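Local atomic coordinates of crystal protein (Bacillus thuringiensis serovar dakota, PDB entry 2ZTB), a protein that recognizes cancer cells as a Bacillus thuringiensis crystal toxin and, as in related beta-pore-forming toxins, probably kills them by perforating their membranes. Residues A[2-14]-A[58-70]. Numbering follows the deposited sequence.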
ATOM      1  N   ASP A   2      -6.019   5.872   7.231  1.00 83.59           N
ATOM      2  CA  ASP A   2      -6.295   5.446   8.645  1.00 83.47           C
ATOM      3  C   ASP A   2      -5.508   6.267   9.693  1.00 82.69           C
ATOM      4  O   ASP A   2      -4.406   6.755   9.408  1.00 82.63           O
ATOM      5  CB  ASP A   2      -6.032   3.933   8.810  1.00 83.62           C
ATOM      6  CG  ASP A   2      -6.887   3.290   9.920  1.00 85.00           C
ATOM      7  OD1 ASP A   2      -8.054   3.723  10.157  1.00 84.99           O
ATOM      8  OD2 ASP A   2      -6.380   2.330  10.550  1.00 86.14           O
ATOM      9  N   VAL A   3      -6.095   6.412  10.890  1.00 81.77           N
ATOM     10  CA  VAL A   3      -5.446   7.096  12.026  1.00 80.65           C
ATOM     11  C   VAL A   3      -4.728   6.094  12.950  1.00 79.33           C
ATOM     12  O   VAL A   3      -5.333   5.463  13.830  1.00 79.67           O
ATOM     13  CB  VAL A   3      -6.443   7.969  12.874  1.00 81.06           C
ATOM     14  CG1 VAL A   3      -5.687   9.155  13.543  1.00 80.57           C
ATOM     15  CG2 VAL A   3      -7.622   8.471  12.003  1.00 81.58           C
ATOM     16  N   ILE A   4      -3.429   5.956  12.742  1.00 77.33           N
ATOM     17  CA  ILE A   4      -2.629   4.970  13.461  1.00 74.98           C
ATOM     18  C   ILE A   4      -1.816   5.655  14.570  1.00 73.51           C
ATOM     19  O   ILE A   4      -1.302   6.756  14.384  1.00 72.98           O
ATOM     20  CB  ILE A   4      -1.749   4.157  12.458  1.00 74.83           C
ATOM     21  CG1 ILE A   4      -2.642   3.232  11.609  1.00 74.05           C
ATOM     22  CG2 ILE A   4      -0.643   3.363  13.167  1.00 74.01           C
ATOM     23  CD1 ILE A   4      -2.119   2.979  10.202  1.00 72.03           C
ATOM     24  N   ARG A   5      -1.737   5.004  15.723  1.00 71.73           N
ATOM     25  CA  ARG A   5      -0.982   5.516  16.856  1.00 70.54           C
ATOM     26  C   ARG A   5      -0.484   4.351  17.690  1.00 69.60           C
ATOM     27  O   ARG A   5      -1.256   3.680  18.361  1.00 69.23           O
ATOM     28  CB  ARG A   5      -1.846   6.462  17.702  1.00 70.52           C
ATOM     29  CG  ARG A   5      -1.148   7.068  18.916  1.00 70.04           C
ATOM     30  CD  ARG A   5      -1.857   8.350  19.309  1.00 69.66           C
ATOM     31  NE  ARG A   5      -1.342   8.946  20.536  1.00 70.04           N
ATOM     32  CZ  ARG A   5      -0.355   9.839  20.603  1.00 69.66           C
ATOM     33  NH1 ARG A   5       0.262  10.260  19.504  1.00 67.67           N
ATOM     34  NH2 ARG A   5       0.014  10.318  21.786  1.00 68.38           N
ATOM     35  N   GLU A   6       0.817   4.102  17.634  1.00 68.53           N
ATOM     36  CA  GLU A   6       1.381   2.997  18.394  1.00 67.45           C
ATOM     37  C   GLU A   6       2.723   3.368  19.004  1.00 66.01           C
ATOM     38  O   GLU A   6       3.284   4.415  18.686  1.00 65.70           O
ATOM     39  CB  GLU A   6       1.459   1.710  17.542  1.00 67.84           C
ATOM     40  CG  GLU A   6       2.062   1.859  16.160  1.00 68.11           C
ATOM     41  CD  GLU A   6       2.055   0.547  15.371  1.00 68.19           C
ATOM     42  OE1 GLU A   6       3.131  -0.089  15.270  1.00 67.45           O
ATOM     43  OE2 GLU A   6       0.980   0.158  14.858  1.00 66.99           O
ATOM     44  N   TYR A   7       3.211   2.510  19.895  1.00 64.42           N
ATOM     45  CA  TYR A   7       4.480   2.699  20.541  1.00 62.99           C
ATOM     46  C   TYR A   7       5.624   2.745  19.535  1.00 62.23           C
ATOM     47  O   TYR A   7       5.610   2.051  18.502  1.00 62.33           O
ATOM     48  CB  TYR A   7       4.736   1.597  21.568  1.00 63.30           C
ATOM     49  CG  TYR A   7       3.905   1.691  22.836  1.00 64.07           C
ATOM     50  CD1 TYR A   7       3.484   2.926  23.346  1.00 64.28           C
ATOM     51  CD2 TYR A   7       3.563   0.541  23.543  1.00 64.51           C
ATOM     52  CE1 TYR A   7       2.724   3.007  24.521  1.00 64.56           C
ATOM     53  CE2 TYR A   7       2.810   0.608  24.717  1.00 66.29           C
ATOM     54  CZ  TYR A   7       2.393   1.842  25.206  1.00 65.45           C
ATOM     55  OH  TYR A   7       1.633   1.889  26.373  1.00 65.19           O
ATOM     56  N   LEU A   8       6.607   3.588  19.835  1.00 60.60           N
ATOM     57  CA  LEU A   8       7.860   3.584  19.109  1.00 59.13           C
ATOM     58  C   LEU A   8       8.728   2.509  19.767  1.00 58.87           C
ATOM     59  O   LEU A   8       8.716   2.350  20.999  1.00 59.11           O
ATOM     60  CB  LEU A   8       8.508   4.967  19.162  1.00 58.81           C
ATOM     61  CG  LEU A   8       9.824   5.169  18.391  1.00 58.70           C
ATOM     62  CD1 LEU A   8       9.600   5.161  16.877  1.00 53.62           C
ATOM     63  CD2 LEU A   8      10.520   6.473  18.853  1.00 58.03           C
ATOM     64  N   MET A   9       9.439   1.741  18.948  1.00 57.86           N
ATOM     65  CA  MET A   9      10.292   0.672  19.451  1.00 57.55           C
ATOM     66  C   MET A   9      11.772   1.013  19.220  1.00 56.72           C
ATOM     67  O   MET A   9      12.086   1.821  18.351  1.00 56.32           O
ATOM     68  CB  MET A   9       9.931  -0.652  18.767  1.00 57.98           C
ATOM     69  CG  MET A   9       8.424  -1.024  18.812  1.00 60.92           C
ATOM     70  SD  MET A   9       7.877  -1.443  20.486  1.00 66.40           S
ATOM     71  CE  MET A   9       8.678  -3.035  20.757  1.00 66.79           C
ATOM     72  N   PHE A  10      12.669   0.404  19.996  1.00 56.19           N
ATOM     73  CA  PHE A  10      14.112   0.620  19.827  1.00 56.20           C
ATOM     74  C   PHE A  10      14.644   0.186  18.457  1.00 56.60           C
ATOM     75  O   PHE A  10      15.607   0.785  17.954  1.00 56.80           O
ATOM     76  CB  PHE A  10      14.934  -0.031  20.947  1.00 55.74           C
ATOM     77  CG  PHE A  10      15.119   0.854  22.171  1.00 56.12           C
ATOM     78  CD1 PHE A  10      14.572   0.496  23.396  1.00 54.82           C
ATOM     79  CD2 PHE A  10      15.847   2.037  22.095  1.00 55.35           C
ATOM     80  CE1 PHE A  10      14.736   1.297  24.518  1.00 54.67           C
ATOM     81  CE2 PHE A  10      16.017   2.846  23.216  1.00 55.78           C
ATOM     82  CZ  PHE A  10      15.460   2.478  24.428  1.00 54.57           C
ATOM     83  N   ASN A  11      14.034  -0.849  17.865  1.00 56.28           N
ATOM     84  CA  ASN A  11      14.483  -1.369  16.574  1.00 56.43           C
ATOM     85  C   ASN A  11      14.003  -0.537  15.387  1.00 56.57           C
ATOM     86  O   ASN A  11      14.266  -0.869  14.235  1.00 56.71           O
ATOM     87  CB  ASN A  11      14.191  -2.880  16.416  1.00 56.75           C
ATOM     88  CG  ASN A  11      12.688  -3.225  16.234  1.00 57.21           C
ATOM     89  OD1 ASN A  11      12.369  -4.367  15.904  1.00 59.71           O
ATOM     90  ND2 ASN A  11      11.788  -2.270  16.440  1.00 56.16           N
ATOM     91  N   GLU A  12      13.329   0.565  15.697  1.00 56.96           N
ATOM     92  CA  GLU A  12      12.819   1.522  14.712  1.00 57.50           C
ATOM     93  C   GLU A  12      13.525   2.874  14.784  1.00 56.78           C
ATOM     94  O   GLU A  12      13.188   3.778  14.020  1.00 57.23           O
ATOM     95  CB  GLU A  12      11.357   1.831  15.000  1.00 57.69           C
ATOM     96  CG  GLU A  12      10.405   0.749  14.682  1.00 60.72           C
ATOM     97  CD  GLU A  12       8.997   1.193  14.979  1.00 63.42           C
ATOM     98  OE1 GLU A  12       8.278   1.470  14.000  1.00 65.49           O
ATOM     99  OE2 GLU A  12       8.640   1.301  16.175  1.00 61.99           O
ATOM    100  N   LEU A  13      14.452   3.031  15.725  1.00 55.72           N
ATOM    101  CA  LEU A  13      15.205   4.283  15.883  1.00 54.64           C
ATOM    102  C   LEU A  13      15.924   4.713  14.609  1.00 54.03           C
ATOM    103  O   LEU A  13      15.985   5.899  14.305  1.00 54.00           O
ATOM    104  CB  LEU A  13      16.155   4.183  17.080  1.00 54.40           C
ATOM    105  CG  LEU A  13      15.634   4.872  18.363  1.00 55.32           C
ATOM    106  CD1 LEU A  13      14.141   4.695  18.643  1.00 51.92           C
ATOM    107  CD2 LEU A  13      16.478   4.555  19.602  1.00 54.55           C
ATOM    108  N   SER A  14      16.420   3.743  13.844  1.00 53.47           N
ATOM    109  CA  SER A  14      17.002   3.992  12.517  1.00 52.80           C
ATOM    110  C   SER A  14      16.034   4.677  11.558  1.00 52.84           C
ATOM    111  O   SER A  14      16.467   5.398  10.649  1.00 52.44           O
ATOM    112  CB  SER A  14      17.493   2.688  11.905  1.00 52.69           C
ATOM    113  OG  SER A  14      16.407   1.792  11.736  1.00 53.62           O
ATOM    114  N   GLY A  58       5.275   6.726  33.731  1.00 61.47           N
ATOM    115  CA  GLY A  58       4.200   7.109  32.810  1.00 60.51           C
ATOM    116  C   GLY A  58       4.585   8.060  31.698  1.00 60.14           C
ATOM    117  O   GLY A  58       3.813   8.956  31.344  1.00 60.27           O
ATOM    118  N   TYR A  59       5.772   7.855  31.145  1.00 59.52           N
ATOM    119  CA  TYR A  59       6.275   8.637  30.015  1.00 59.45           C
ATOM    120  C   TYR A  59       6.391   7.732  28.793  1.00 59.07           C
ATOM    121  O   TYR A  59       7.269   6.875  28.735  1.00 58.88           O
ATOM    122  CB  TYR A  59       7.647   9.224  30.346  1.00 59.48           C
ATOM    123  CG  TYR A  59       7.611  10.390  31.297  1.00 59.10           C
ATOM    124  CD1 TYR A  59       7.559  10.192  32.689  1.00 59.47           C
ATOM    125  CD2 TYR A  59       7.644  11.696  30.808  1.00 59.19           C
ATOM    126  CE1 TYR A  59       7.522  11.276  33.570  1.00 59.20           C
ATOM    127  CE2 TYR A  59       7.618  12.786  31.677  1.00 60.33           C
ATOM    128  CZ  TYR A  59       7.556  12.570  33.052  1.00 59.65           C
ATOM    129  OH  TYR A  59       7.541  13.658  33.891  1.00 60.12           O
ATOM    130  N   TYR A  60       5.482   7.910  27.836  1.00 58.94           N
ATOM    131  CA  TYR A  60       5.423   7.054  26.653  1.00 58.52           C
ATOM    132  C   TYR A  60       5.820   7.799  25.392  1.00 57.91           C
ATOM    133  O   TYR A  60       5.992   9.018  25.409  1.00 57.70           O
ATOM    134  CB  TYR A  60       4.033   6.415  26.510  1.00 59.13           C
ATOM    135  CG  TYR A  60       3.723   5.463  27.636  1.00 59.83           C
ATOM    136  CD1 TYR A  60       2.925   5.865  28.722  1.00 60.85           C
ATOM    137  CD2 TYR A  60       4.260   4.178  27.643  1.00 59.70           C
ATOM    138  CE1 TYR A  60       2.657   4.998  29.769  1.00 60.60           C
ATOM    139  CE2 TYR A  60       4.004   3.309  28.674  1.00 60.41           C
ATOM    140  CZ  TYR A  60       3.203   3.720  29.738  1.00 61.05           C
ATOM    141  OH  TYR A  60       2.951   2.836  30.757  1.00 60.46           O
ATOM    142  N   CYS A  61       5.980   7.054  24.303  1.00 57.27           N
ATOM    143  CA  CYS A  61       6.413   7.621  23.032  1.00 57.35           C
ATOM    144  C   CYS A  61       5.793   6.843  21.870  1.00 57.44           C
ATOM    145  O   CYS A  61       5.888   5.611  21.804  1.00 56.59           O
ATOM    146  CB  CYS A  61       7.942   7.635  22.946  1.00 56.65           C
ATOM    147  SG  CYS A  61       8.615   8.400  21.486  1.00 57.37           S
ATOM    148  N   TYR A  62       5.165   7.588  20.965  1.00 57.85           N
ATOM    149  CA  TYR A  62       4.329   7.014  19.923  1.00 58.42           C
ATOM    150  C   TYR A  62       4.774   7.462  18.555  1.00 58.49           C
ATOM    151  O   TYR A  62       5.248   8.579  18.386  1.00 58.85           O
ATOM    152  CB  TYR A  62       2.864   7.429  20.103  1.00 58.77           C
ATOM    153  CG  TYR A  62       2.286   7.163  21.471  1.00 59.50           C
ATOM    154  CD1 TYR A  62       2.312   8.150  22.466  1.00 60.57           C
ATOM    155  CD2 TYR A  62       1.701   5.936  21.777  1.00 60.10           C
ATOM    156  CE1 TYR A  62       1.778   7.919  23.732  1.00 59.37           C
ATOM    157  CE2 TYR A  62       1.152   5.699  23.047  1.00 60.00           C
ATOM    158  CZ  TYR A  62       1.199   6.690  24.011  1.00 60.22           C
ATOM    159  OH  TYR A  62       0.654   6.453  25.263  1.00 61.65           O
ATOM    160  N   LYS A  63       4.635   6.556  17.593  1.00 58.79           N
ATOM    161  CA  LYS A  63       4.671   6.870  16.173  1.00 58.69           C
ATOM    162  C   LYS A  63       3.219   6.890  15.662  1.00 59.40           C
ATOM    163  O   LYS A  63       2.355   6.152  16.158  1.00 58.83           O
ATOM    164  CB  LYS A  63       5.525   5.848  15.412  1.00 58.82           C
ATOM    165  CG  LYS A  63       5.202   4.375  15.685  1.00 58.49           C
ATOM    166  CD  LYS A  63       5.952   3.492  14.685  1.00 58.00           C
ATOM    167  CE  LYS A  63       5.512   2.049  14.739  1.00 57.31           C
ATOM    168  NZ  LYS A  63       5.937   1.265  15.932  1.00 57.73           N
ATOM    169  N   ASN A  64       2.962   7.770  14.696  1.00 59.86           N
ATOM    170  CA  ASN A  64       1.620   8.060  14.214  1.00 59.86           C
ATOM    171  C   ASN A  64       1.644   8.145  12.698  1.00 60.25           C
ATOM    172  O   ASN A  64       2.607   8.636  12.123  1.00 59.77           O
ATOM    173  CB  ASN A  64       1.117   9.416  14.731  1.00 59.89           C
ATOM    174  CG  ASN A  64       1.240   9.574  16.243  1.00 59.80           C
ATOM    175  OD1 ASN A  64       2.299   9.942  16.767  1.00 62.40           O
ATOM    176  ND2 ASN A  64       0.154   9.322  16.941  1.00 56.43           N
ATOM    177  N   VAL A  65       0.561   7.696  12.068  1.00 60.55           N
ATOM    178  CA  VAL A  65       0.319   7.945  10.653  1.00 60.43           C
ATOM    179  C   VAL A  65      -0.775   9.003  10.595  1.00 60.33           C
ATOM    180  O   VAL A  65      -1.783   8.903  11.291  1.00 60.24           O
ATOM    181  CB  VAL A  65      -0.100   6.645   9.895  1.00 60.71           C
ATOM    182  CG1 VAL A  65      -0.290   6.905   8.400  1.00 60.64           C
ATOM    183  CG2 VAL A  65       0.930   5.529  10.115  1.00 59.74           C
ATOM    184  N   GLY A  66      -0.556  10.044   9.805  1.00 60.48           N
ATOM    185  CA  GLY A  66      -1.559  11.089   9.648  1.00 60.69           C
ATOM    186  C   GLY A  66      -2.539  10.715   8.547  1.00 61.23           C
ATOM    187  O   GLY A  66      -2.632   9.551   8.135  1.00 61.59           O
ATOM    188  N   THR A  67      -3.263  11.713   8.061  1.00 61.26           N
ATOM    189  CA  THR A  67      -4.279  11.518   7.047  1.00 60.86           C
ATOM    190  C   THR A  67      -3.600  11.223   5.720  1.00 60.78           C
ATOM    191  O   THR A  67      -2.670  11.933   5.315  1.00 60.74           O
ATOM    192  CB  THR A  67      -5.175  12.766   6.935  1.00 60.90           C
ATOM    193  OG1 THR A  67      -5.572  13.172   8.252  1.00 61.55           O
ATOM    194  CG2 THR A  67      -6.417  12.489   6.098  1.00 60.76           C
ATOM    195  N   VAL A  68      -4.072  10.153   5.077  1.00 60.49           N
ATOM    196  CA  VAL A  68      -3.625   9.717   3.766  1.00 59.95           C
ATOM    197  C   VAL A  68      -4.140  10.675   2.696  1.00 59.79           C
ATOM    198  O   VAL A  68      -5.340  10.930   2.625  1.00 60.11           O
ATOM    199  CB  VAL A  68      -4.134   8.272   3.465  1.00 60.09           C
ATOM    200  CG1 VAL A  68      -3.674   7.794   2.074  1.00 59.67           C
ATOM    201  CG2 VAL A  68      -3.664   7.294   4.547  1.00 59.85           C
ATOM    202  N   GLN A  69      -3.237  11.224   1.886  1.00 59.47           N
ATOM    203  CA  GLN A  69      -3.640  12.042   0.741  1.00 59.47           C
ATOM    204  C   GLN A  69      -3.381  11.269  -0.536  1.00 59.13           C
ATOM    205  O   GLN A  69      -2.319  10.671  -0.696  1.00 59.39           O
ATOM    206  CB  GLN A  69      -2.902  13.382   0.698  1.00 59.60           C
ATOM    207  CG  GLN A  69      -2.822  14.140   2.039  1.00 61.77           C
ATOM    208  CD  GLN A  69      -4.110  14.852   2.443  1.00 63.51           C
ATOM    209  OE1 GLN A  69      -4.237  15.312   3.582  1.00 65.15           O
ATOM    210  NE2 GLN A  69      -5.060  14.960   1.517  1.00 63.46           N
ATOM    211  N   TYR A  70      -4.359  11.280  -1.435  1.00 58.81           N
ATOM    212  CA  TYR A  70      -4.285  10.550  -2.695  1.00 58.47           C
ATOM    213  C   TYR A  70      -4.043  11.500  -3.859  1.00 58.92           C
ATOM    214  O   TYR A  70      -4.539  12.629  -3.871  1.00 58.92           O
ATOM    215  CB  TYR A  70      -5.584   9.784  -2.947  1.00 58.06           C
ATOM    216  CG  TYR A  70      -5.923   8.734  -1.913  1.00 57.07           C
ATOM    217  CD1 TYR A  70      -6.533   9.083  -0.700  1.00 56.68           C
ATOM    218  CD2 TYR A  70      -5.642   7.391  -2.148  1.00 55.35           C
ATOM    219  CE1 TYR A  70      -6.847   8.118   0.249  1.00 56.34           C
ATOM    220  CE2 TYR A  70      -5.949   6.421  -1.209  1.00 55.69           C
ATOM    221  CZ  TYR A  70      -6.552   6.788  -0.021  1.00 56.97           C
ATOM    222  OH  TYR A  70      -6.868   5.820   0.896  1.00 58.33           O
TER
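R5 lays its guanidinium flat on one face of the Y62 ring, off-centre, with CZ 4.2 Å from the ring centroid and the two planes 29° apart, a cation-pi stack. The arginine stretches out over the sheet beside N64 to get there, its CG anti to the backbone N (chi1 -180°) and the chain straight as far as NE; NH1 also forms a salt bridge with D192 of the neighbouring strand 168-199. The Y7 ring comes in beside Y62, its CE1 3.4 Å from Y62 CE2, and its hydroxyl sits over a face of Y60. Both ring pairs are nearly parallel but slid apart, so the three tyrosines form a staggered cluster with little overlap.

I4, E6, K63 and V65 lie on the face of the sheet opposite R5 and N64. K63 bends at its last torsion (chi4 -72°), and NZ hydrogen-bonds Y7 O (2.7 Å), makes a salt bridge with E12 OE2 (2.7 Å), on the syn side of that carboxylate, and a weak one with E6 OE1 (3.2 Å). In this E6-E12-K63 network, E12 OE2 also accepts M9 N through its anti lone pair, bracing the carboxylate against the loop; its bond to K63 joins the 3-10 segment beginning at F10 to strand 61-65. E6 OE2 is hydrogen-bonded to S124 OG, OE1 also takes T123 N, and F122 offers its ring to the lysine. Nearby, I4 CB packs on V65 CG2 at 3.8 Å.

Along the backbone, E6 and K63 exchange two hydrogen bonds, and L8 N, one residue beyond strand 4-7, hydrogen-bonds C61 O at 2.9 Å. Together these contacts fasten the short N-terminal strand antiparallel along the beginning of the long strand 61-90, as an added edge strand on the extended antiparallel beta-sheet of an elongated, aerolysin-type toxin fold.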